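Local coordinates for DisA protein (Sorangium cellulosum, PDB 6CCA), which probably transfers methyl groups from S-adenosylmethionine to the alpha-carbon of a polyketide intermediate, building a gem-dimethyl group on the disorazol assembly line, at residues A[59-64]-A[149-154]; A[155-160]-A[345-350]; A[370-375]-A[403-408]. One frame throughout, in Å; residues are numbered along the deposited sequence.

In the fold
All three contacts are buried, yet their chemistry follows their place in the fold. Interactions 1 and 2 share helix 152-163, belong to the helical part of the chain and rest on aliphatic packing with no hydrogen bond across either pair of segments. They merge physically, for Leu61 CD1 lies 4.0 Å from Leu158 CD1, and their centres are about 11 Å apart. Interaction 3 stands alone, its centre about 24 Å from that of interaction 1 and about 25 Å from that of interaction 2. There a helix meets a strand of the central sheet, and a straight polar bond, ending at the partly exposed Ser372, joins an aromatic contact.

Interaction 1: residues A[59-64]-A[149-154]; sequences DALERF and PAIAPY
Leu61 carries the contact between residues 59-64 and 149-154 almost by itself, showing how one branched side chain can hold a helix against the beginning of another. The apolar component comes first. The branch doing the touching is CD2, which rests 3.7 Å from Tyr154 CB and also lies 4.2 Å from Ile151 CG2. With its CG turned opposite the backbone N (chi1 180°), the leucine reaches straight out from its helix into the angle between these two residues, three positions apart in the chain. The Leu61 and Tyr154 side chains cross at about a right angle. Leu61 CD2 meets the tyrosine near the root of the ring, approaching it obliquely, while the phenol itself leads away from residues 59-64. The two segments together bury 165 Å², and the nearest CA atoms, those of Leu61 and Ile151, are 7.2 Å apart.

Aromatic contacts take over where the leucine stops. The Tyr154 ring makes edge-to-face contacts with Phe58, one turn earlier on the leucine's own helix, and with Phe343, so helix 342-346 enters the same cluster.

Polar interactions stay at the margins. The tyrosine hydroxyl is hydrogen-bonded to Asn195 OD1, which gives this otherwise apolar ring a fixed partner at its far end. On the other helix Glu62 OE2 accepts from the backbone N of His342, a second tie to the start of helix 342-346, and its OE1 makes a long salt bridge with Arg63 NH2.

Ile151 directly precedes helix 152-163 and Tyr154 lies in its first turn, so the leucine clasps the N-terminal end of that helix: apolar packing of one helix flank against the start of another, within the helical part that stands beside the Rossmann-like methyltransferase sheet.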
loop_
_atom_site.group_PDB
_atom_site.type_symbol
_atom_site.label_atom_id
_atom_site.label_comp_id
_atom_site.label_asym_id
_atom_site.label_seq_id
_atom_site.Cartn_x
_atom_site.Cartn_y
_atom_site.Cartn_z
ATOM N N ASP A 59 -4.374 -1.729 17.226
ATOM C CA ASP A 59 -5.773 -1.510 17.642
ATOM C C ASP A 59 -5.947 -0.173 18.285
ATOM O O ASP A 59 -6.907 0.571 17.958
ATOM C CB ASP A 59 -6.300 -2.631 18.602
ATOM C CG ASP A 59 -6.495 -3.990 17.918
ATOM O OD1 ASP A 59 -6.474 -4.090 16.684
ATOM O OD2 ASP A 59 -6.539 -4.986 18.675
ATOM N N ALA A 60 -4.999 0.221 19.130
ATOM C CA ALA A 60 -5.074 1.516 19.759
ATOM C C ALA A 60 -4.863 2.660 18.772
ATOM O O ALA A 60 -5.468 3.753 18.888
ATOM C CB ALA A 60 -4.046 1.640 20.892
ATOM N N LEU A 61 -4.020 2.423 17.771
ATOM C CA LEU A 61 -3.868 3.404 16.675
ATOM C C LEU A 61 -5.191 3.665 15.967
ATOM O O LEU A 61 -5.490 4.798 15.610
ATOM C CB LEU A 61 -2.719 2.952 15.756
ATOM C CG LEU A 61 -2.423 3.842 14.568
ATOM C CD1 LEU A 61 -1.890 5.167 15.007
ATOM C CD2 LEU A 61 -1.445 3.198 13.660
ATOM N N GLU A 62 -5.990 2.638 15.781
ATOM C CA GLU A 62 -7.279 2.796 15.129
ATOM C C GLU A 62 -8.241 3.672 15.943
ATOM O O GLU A 62 -8.887 4.529 15.425
ATOM C CB GLU A 62 -7.947 1.444 14.872
ATOM C CG GLU A 62 -7.559 0.808 13.576
ATOM C CD GLU A 62 -8.492 1.205 12.424
ATOM O OE1 GLU A 62 -9.595 0.664 12.244
ATOM O OE2 GLU A 62 -8.110 2.066 11.748
ATOM N N ARG A 63 -8.327 3.393 17.225
ATOM C CA ARG A 63 -9.188 4.144 18.107
ATOM C C ARG A 63 -8.723 5.608 18.193
ATOM O O ARG A 63 -9.491 6.483 18.106
ATOM C CB ARG A 63 -9.263 3.506 19.485
ATOM C CG ARG A 63 -9.970 2.152 19.555
ATOM C CD ARG A 63 -11.172 1.971 18.614
ATOM N NE ARG A 63 -10.838 0.950 17.621
ATOM C CZ ARG A 63 -11.326 0.829 16.396
ATOM N NH1 ARG A 63 -12.253 1.599 15.907
ATOM N NH2 ARG A 63 -10.823 -0.108 15.641
ATOM N N PHE A 64 -7.443 5.806 18.337
ATOM C CA PHE A 64 -6.875 7.131 18.310
ATOM C C PHE A 64 -7.268 7.906 17.041
ATOM O O PHE A 64 -7.608 9.047 17.105
ATOM C CB PHE A 64 -5.373 7.022 18.482
ATOM C CG PHE A 64 -4.624 8.304 18.274
ATOM C CD1 PHE A 64 -4.692 9.315 19.192
ATOM C CD2 PHE A 64 -3.809 8.463 17.193
ATOM C CE1 PHE A 64 -4.008 10.467 19.011
ATOM C CE2 PHE A 64 -3.100 9.623 17.010
ATOM C CZ PHE A 64 -3.198 10.622 17.935
ATOM N N PRO A 149 7.122 1.922 20.010
ATOM C CA PRO A 149 7.848 2.007 18.744
ATOM C C PRO A 149 7.193 1.491 17.484
ATOM O O PRO A 149 7.373 2.048 16.418
ATOM C CB PRO A 149 9.196 1.281 19.044
ATOM C CG PRO A 149 9.372 1.520 20.530
ATOM C CD PRO A 149 7.968 1.363 21.086
ATOM N N ALA A 150 6.407 0.426 17.591
ATOM C CA ALA A 150 5.854 -0.175 16.396
ATOM C C ALA A 150 4.877 0.763 15.711
ATOM O O ALA A 150 4.668 0.676 14.497
ATOM C CB ALA A 150 5.180 -1.480 16.756
ATOM N N ILE A 151 4.226 1.635 16.502
ATOM C CA ILE A 151 3.272 2.555 15.922
ATOM C C ILE A 151 3.789 3.997 15.848
ATOM O O ILE A 151 3.094 4.886 15.297
ATOM C CB ILE A 151 1.891 2.492 16.594
ATOM C CG1 ILE A 151 1.904 2.875 18.084
ATOM C CG2 ILE A 151 1.217 1.145 16.252
ATOM C CD1 ILE A 151 0.553 3.017 18.716
ATOM N N ALA A 152 4.903 4.253 16.515
ATOM C CA ALA A 152 5.356 5.661 16.655
ATOM C C ALA A 152 5.403 6.452 15.320
ATOM O O ALA A 152 4.956 7.611 15.266
ATOM C CB ALA A 152 6.700 5.715 17.396
ATOM N N PRO A 153 5.954 5.875 14.223
ATOM C CA PRO A 153 6.002 6.693 12.996
ATOM C C PRO A 153 4.647 6.963 12.374
ATOM O O PRO A 153 4.464 7.996 11.739
ATOM C CB PRO A 153 6.855 5.869 12.040
ATOM C CG PRO A 153 6.816 4.484 12.620
ATOM C CD PRO A 153 6.730 4.631 14.078
ATOM N N TYR A 154 3.692 6.064 12.639
ATOM C CA TYR A 154 2.308 6.261 12.207
ATOM C C TYR A 154 1.668 7.398 13.035
ATOM O O TYR A 154 1.003 8.272 12.470
ATOM C CB TYR A 154 1.500 4.973 12.360
ATOM C CG TYR A 154 2.115 3.795 11.600
ATOM C CD1 TYR A 154 3.167 3.068 12.154
ATOM C CD2 TYR A 154 1.654 3.410 10.391
ATOM C CE1 TYR A 154 3.788 2.065 11.495
ATOM C CE2 TYR A 154 2.274 2.382 9.669
ATOM C CZ TYR A 154 3.333 1.692 10.235
ATOM O OH TYR A 154 4.012 0.627 9.625
#

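Interaction 2: residues A[155-160]-A[345-350]; sequences VRLLWA and TLSAGL
Leu157 and Leu158, neighbours on helix 152-163, each put a CD2 methyl on a different residue of the segment 345-350, and their unlike rotamers explain how. In Leu157 the CG stands opposite the backbone N (chi1 176°), which sends the side chain forward until CD2 lies 4.0 Å from Ser347 CB. Leu158 sets out more obliquely; its CG is instead opposite the carbonyl carbon (chi1 -73°), and, with CD1 taking the extended position, the other methyl, CD2, is left within 3.9 Å of Leu346 CB. That methyl also comes within 4.1 Å of Leu346 CD1, the two leucines crossing at about a right angle.

This is a helix flank packed on the C-terminal end of a short helix, 342-346, which follows strand 330-337 of the Rossmann-like methyltransferase sheet. The contact thus joins the chain leaving that sheet to the helical part of the protein. Helix 55-75 closes round the same spot, its Ser65 touching both Leu158 and Leu346, while Leu108 of helix 102-114 packs on Leu346.

Ser347 shows how a hydroxyl can sit in such surroundings. Its OG is wedged between the backbone N and the carbonyl carbon (chi1 58°), a position from which it is hydrogen-bonded to Phe343 O, one helical turn back. The polar atom is thereby satisfied, even with Leu157 CD2 only 4.2 Å from Ser347 OG.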
loop_
_atom_site.group_PDB
_atom_site.type_symbol
_atom_site.label_atom_id
_atom_site.label_comp_id
_atom_site.label_asym_id
_atom_site.label_seq_id
_atom_site.Cartn_x
_atom_site.Cartn_y
_atom_site.Cartn_z
ATOM N N VAL A 155 1.915 7.394 14.332
ATOM C CA VAL A 155 1.394 8.427 15.243
ATOM C C VAL A 155 1.953 9.792 14.805
ATOM O O VAL A 155 1.229 10.786 14.645
ATOM C CB VAL A 155 1.747 8.128 16.702
ATOM C CG1 VAL A 155 1.404 9.289 17.610
ATOM C CG2 VAL A 155 0.996 6.880 17.160
ATOM N N ARG A 156 3.265 9.817 14.590
ATOM C CA ARG A 156 3.949 11.018 14.131
ATOM C C ARG A 156 3.305 11.573 12.864
ATOM O O ARG A 156 2.962 12.754 12.801
ATOM C CB ARG A 156 5.431 10.729 13.885
ATOM C CG ARG A 156 6.293 10.799 15.134
ATOM C CD ARG A 156 7.772 10.830 14.783
ATOM N NE ARG A 156 8.130 12.029 14.029
ATOM C CZ ARG A 156 8.512 12.024 12.756
ATOM N NH1 ARG A 156 8.586 10.880 12.089
ATOM N NH2 ARG A 156 8.819 13.162 12.150
ATOM N N LEU A 157 3.142 10.722 11.855
ATOM C CA LEU A 157 2.545 11.154 10.603
ATOM C C LEU A 157 1.098 11.696 10.819
ATOM O O LEU A 157 0.709 12.683 10.228
ATOM C CB LEU A 157 2.513 9.989 9.617
ATOM C CG LEU A 157 1.807 10.363 8.302
ATOM C CD1 LEU A 157 2.476 11.578 7.688
ATOM C CD2 LEU A 157 1.807 9.217 7.278
ATOM N N LEU A 158 0.264 10.951 11.569
ATOM C CA LEU A 158 -1.104 11.422 11.818
ATOM C C LEU A 158 -1.096 12.763 12.513
ATOM O O LEU A 158 -1.919 13.617 12.222
ATOM C CB LEU A 158 -1.858 10.447 12.680
ATOM C CG LEU A 158 -2.269 9.160 12.009
ATOM C CD1 LEU A 158 -3.070 8.370 12.984
ATOM C CD2 LEU A 158 -3.194 9.462 10.811
ATOM N N TRP A 159 -0.211 12.943 13.486
ATOM C CA TRP A 159 -0.112 14.230 14.206
ATOM C C TRP A 159 0.321 15.372 13.307
ATOM O O TRP A 159 -0.277 16.440 13.341
ATOM C CB TRP A 159 0.789 14.123 15.450
ATOM C CG TRP A 159 0.569 15.261 16.404
ATOM C CD1 TRP A 159 1.389 16.342 16.591
ATOM C CD2 TRP A 159 -0.612 15.510 17.170
ATOM N NE1 TRP A 159 0.797 17.207 17.489
ATOM C CE2 TRP A 159 -0.436 16.736 17.831
ATOM C CE3 TRP A 159 -1.775 14.792 17.380
ATOM C CZ2 TRP A 159 -1.362 17.236 18.739
ATOM C CZ3 TRP A 159 -2.726 15.305 18.230
ATOM C CH2 TRP A 159 -2.506 16.512 18.924
ATOM N N ALA A 160 1.237 15.118 12.365
ATOM C CA ALA A 160 1.625 16.146 11.396
ATOM C C ALA A 160 0.434 16.521 10.494
ATOM O O ALA A 160 0.219 17.690 10.170
ATOM C CB ALA A 160 2.841 15.686 10.567
ATOM N N THR A 345 -6.911 5.970 5.808
ATOM C CA THR A 345 -7.908 6.912 5.318
ATOM C C THR A 345 -7.497 8.365 5.602
ATOM O O THR A 345 -7.602 9.229 4.746
ATOM C CB THR A 345 -9.314 6.637 5.895
ATOM O OG1 THR A 345 -9.755 5.315 5.483
ATOM C CG2 THR A 345 -10.307 7.732 5.401
ATOM N N LEU A 346 -7.011 8.614 6.801
ATOM C CA LEU A 346 -6.654 9.991 7.214
ATOM C C LEU A 346 -5.411 10.548 6.509
ATOM O O LEU A 346 -5.362 11.743 6.283
ATOM C CB LEU A 346 -6.426 10.077 8.709
ATOM C CG LEU A 346 -7.628 9.889 9.577
ATOM C CD1 LEU A 346 -7.233 9.883 11.050
ATOM C CD2 LEU A 346 -8.586 10.998 9.238
ATOM N N SER A 347 -4.469 9.654 6.149
ATOM C CA SER A 347 -3.183 9.998 5.583
ATOM C C SER A 347 -3.123 9.764 4.086
ATOM O O SER A 347 -3.210 10.745 3.317
ATOM C CB SER A 347 -2.046 9.342 6.302
ATOM O OG SER A 347 -2.053 7.938 6.367
ATOM N N ALA A 348 -3.047 8.486 3.699
ATOM C CA ALA A 348 -3.058 8.080 2.265
ATOM C C ALA A 348 -4.325 8.556 1.565
ATOM O O ALA A 348 -4.310 8.906 0.396
ATOM C CB ALA A 348 -2.905 6.560 2.165
ATOM N N GLY A 349 -5.440 8.675 2.304
ATOM C CA GLY A 349 -6.710 9.226 1.746
ATOM C C GLY A 349 -6.739 10.637 1.216
ATOM O O GLY A 349 -7.726 11.093 0.565
ATOM N N LEU A 350 -5.693 11.396 1.567
ATOM C CA LEU A 350 -5.536 12.721 1.085
ATOM C C LEU A 350 -4.883 12.719 -0.320
ATOM O O LEU A 350 -4.863 13.754 -0.945
ATOM C CB LEU A 350 -4.637 13.551 2.018
ATOM C CG LEU A 350 -5.218 13.817 3.404
ATOM C CD1 LEU A 350 -4.120 14.253 4.344
ATOM C CD2 LEU A 350 -6.331 14.835 3.336
#

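Interaction 3: residues A[370-375]-A[403-408]; sequences LSSPMW and NVILAE
Two torsions bring Ser372 and Asn403 together: the serine OG is turned opposite its own carbonyl carbon, beside the backbone N, and the asparagine CG swings roughly opposite its backbone N (chi1 -151°). Asn403 ND2 then donates to Ser372 OG over 3.0 Å, nearly straight at 168° and in the plane of the amide. A second bond from ND2 runs to Leu390 O, and OD1 accepts weakly from Val404 N; together these partners define which end of the amide is which and hold it from rotating.

One helical turn on from the serine, Trp375 meets Ile405, which points to the same side of the strand as Asn403. The isoleucine CD1 sits over one face of the indole, 3.8 Å from Trp375 CD1, in a CH-pi contact with the five-membered ring, 28° off the normal and displaced toward its CD1-CG bond. Leu370 CB covers the opposite face, 3.4 Å above the ring plane and toward its rim.

In topology this is the C-terminal half of a class I methyltransferase fold: strand 402-409 is the antiparallel strand inserted between 330-337 and the strands 384-385 and 387-389, and helix 372-381 lies along the crossover that leads to those strands. Trp375 also touches Leu334 and Glu336 of strand 330-337, so its ring spans two neighbouring strands of the sheet.

The start of that helix is secured by a capping box. Ser371, at the N-cap, accepts from the backbone through Met374 N to Ser371 OG at 3.2 Å, and Ser371 N makes the return bond, a weak one, to Met374 SD.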
loop_
_atom_site.group_PDB
_atom_site.type_symbol
_atom_site.label_atom_id
_atom_site.label_comp_id
_atom_site.label_asym_id
_atom_site.label_seq_id
_atom_site.Cartn_x
_atom_site.Cartn_y
_atom_site.Cartn_z
ATOM N N LEU A 370 -7.718 -4.074 -1.474
ATOM C CA LEU A 370 -8.356 -5.347 -1.419
ATOM C C LEU A 370 -7.895 -6.146 -0.259
ATOM O O LEU A 370 -6.721 -6.083 0.126
ATOM C CB LEU A 370 -8.118 -6.170 -2.712
ATOM C CG LEU A 370 -8.942 -5.816 -3.959
ATOM C CD1 LEU A 370 -8.581 -4.520 -4.585
ATOM C CD2 LEU A 370 -8.644 -6.907 -4.982
ATOM N N SER A 371 -8.783 -6.933 0.348
ATOM C CA SER A 371 -8.367 -7.845 1.380
ATOM C C SER A 371 -7.606 -9.061 0.773
ATOM O O SER A 371 -7.623 -9.219 -0.406
ATOM C CB SER A 371 -9.570 -8.451 2.128
ATOM O OG SER A 371 -10.327 -9.266 1.260
ATOM N N SER A 372 -6.992 -9.914 1.595
ATOM C CA SER A 372 -6.280 -11.050 1.027
ATOM C C SER A 372 -7.243 -11.953 0.239
ATOM O O SER A 372 -6.877 -12.388 -0.871
ATOM C CB SER A 372 -5.452 -11.891 2.027
ATOM O OG SER A 372 -4.256 -11.169 2.361
ATOM N N PRO A 373 -8.417 -12.287 0.833
ATOM C CA PRO A 373 -9.349 -13.152 0.054
ATOM C C PRO A 373 -9.788 -12.503 -1.232
ATOM O O PRO A 373 -9.816 -13.169 -2.279
ATOM C CB PRO A 373 -10.535 -13.425 1.028
ATOM C CG PRO A 373 -9.958 -13.224 2.420
ATOM C CD PRO A 373 -8.814 -12.168 2.266
ATOM N N MET A 374 -10.027 -11.210 -1.221
ATOM C CA MET A 374 -10.360 -10.492 -2.457
ATOM C C MET A 374 -9.237 -10.500 -3.518
ATOM O O MET A 374 -9.495 -10.714 -4.698
ATOM C CB MET A 374 -10.788 -9.046 -2.200
ATOM C CG MET A 374 -12.125 -8.898 -1.423
ATOM S SD MET A 374 -12.271 -7.240 -0.677
ATOM C CE MET A 374 -12.701 -6.257 -2.048
ATOM N N TRP A 375 -8.002 -10.315 -3.094
ATOM C CA TRP A 375 -6.869 -10.412 -4.031
ATOM C C TRP A 375 -6.739 -11.835 -4.596
ATOM O O TRP A 375 -6.523 -11.996 -5.808
ATOM C CB TRP A 375 -5.553 -10.089 -3.311
ATOM C CG TRP A 375 -5.181 -8.636 -3.287
ATOM C CD1 TRP A 375 -5.095 -7.884 -2.159
ATOM C CD2 TRP A 375 -4.771 -7.761 -4.375
ATOM N NE1 TRP A 375 -4.655 -6.619 -2.461
ATOM C CE2 TRP A 375 -4.516 -6.497 -3.809
ATOM C CE3 TRP A 375 -4.650 -7.906 -5.768
ATOM C CZ2 TRP A 375 -4.114 -5.423 -4.540
ATOM C CZ3 TRP A 375 -4.304 -6.805 -6.511
ATOM C CH2 TRP A 375 -4.018 -5.574 -5.876
ATOM N N ASN A 403 -0.466 -7.749 3.918
ATOM C CA ASN A 403 0.025 -9.069 3.493
ATOM C C ASN A 403 0.943 -9.021 2.286
ATOM O O ASN A 403 0.921 -8.004 1.520
ATOM C CB ASN A 403 -1.153 -10.031 3.282
ATOM C CG ASN A 403 -0.747 -11.496 3.541
ATOM O OD1 ASN A 403 0.390 -11.785 3.944
ATOM N ND2 ASN A 403 -1.683 -12.412 3.297
ATOM N N VAL A 404 1.774 -10.045 2.147
ATOM C CA VAL A 404 2.443 -10.326 0.875
ATOM C C VAL A 404 1.657 -11.448 0.153
ATOM O O VAL A 404 1.246 -12.471 0.765
ATOM C CB VAL A 404 3.886 -10.652 1.083
ATOM C CG1 VAL A 404 4.501 -11.325 -0.136
ATOM C CG2 VAL A 404 4.660 -9.394 1.447
ATOM N N ILE A 405 1.416 -11.234 -1.118
ATOM C CA ILE A 405 0.605 -12.111 -1.979
ATOM C C ILE A 405 1.427 -12.503 -3.181
ATOM O O ILE A 405 1.975 -11.645 -3.842
ATOM C CB ILE A 405 -0.728 -11.486 -2.402
ATOM C CG1 ILE A 405 -1.516 -10.992 -1.156
ATOM C CG2 ILE A 405 -1.557 -12.503 -3.201
ATOM C CD1 ILE A 405 -1.770 -9.547 -1.171
ATOM N N LEU A 406 1.579 -13.801 -3.402
ATOM C CA LEU A 406 2.329 -14.372 -4.537
ATOM C C LEU A 406 1.358 -15.009 -5.523
ATOM O O LEU A 406 0.358 -15.600 -5.115
ATOM C CB LEU A 406 3.329 -15.425 -4.077
ATOM C CG LEU A 406 4.211 -15.022 -2.872
ATOM C CD1 LEU A 406 5.038 -16.188 -2.393
ATOM C CD2 LEU A 406 5.103 -13.905 -3.222
ATOM N N ALA A 407 1.615 -14.851 -6.809
ATOM C CA ALA A 407 0.731 -15.415 -7.821
ATOM C C ALA A 407 1.556 -15.788 -9.074
ATOM O O ALA A 407 2.522 -15.091 -9.407
ATOM C CB ALA A 407 -0.274 -14.391 -8.194
ATOM N N GLU A 408 1.188 -16.904 -9.700
ATOM C CA GLU A 408 1.913 -17.455 -10.864
ATOM C C GLU A 408 1.086 -17.215 -12.105
ATOM O O GLU A 408 -0.120 -17.550 -12.206
ATOM C CB GLU A 408 2.142 -18.945 -10.623
ATOM C CG GLU A 408 2.774 -19.729 -11.760
ATOM C CD GLU A 408 2.934 -21.182 -11.347
ATOM O OE1 GLU A 408 2.030 -21.921 -11.700
ATOM O OE2 GLU A 408 3.966 -21.549 -10.697
#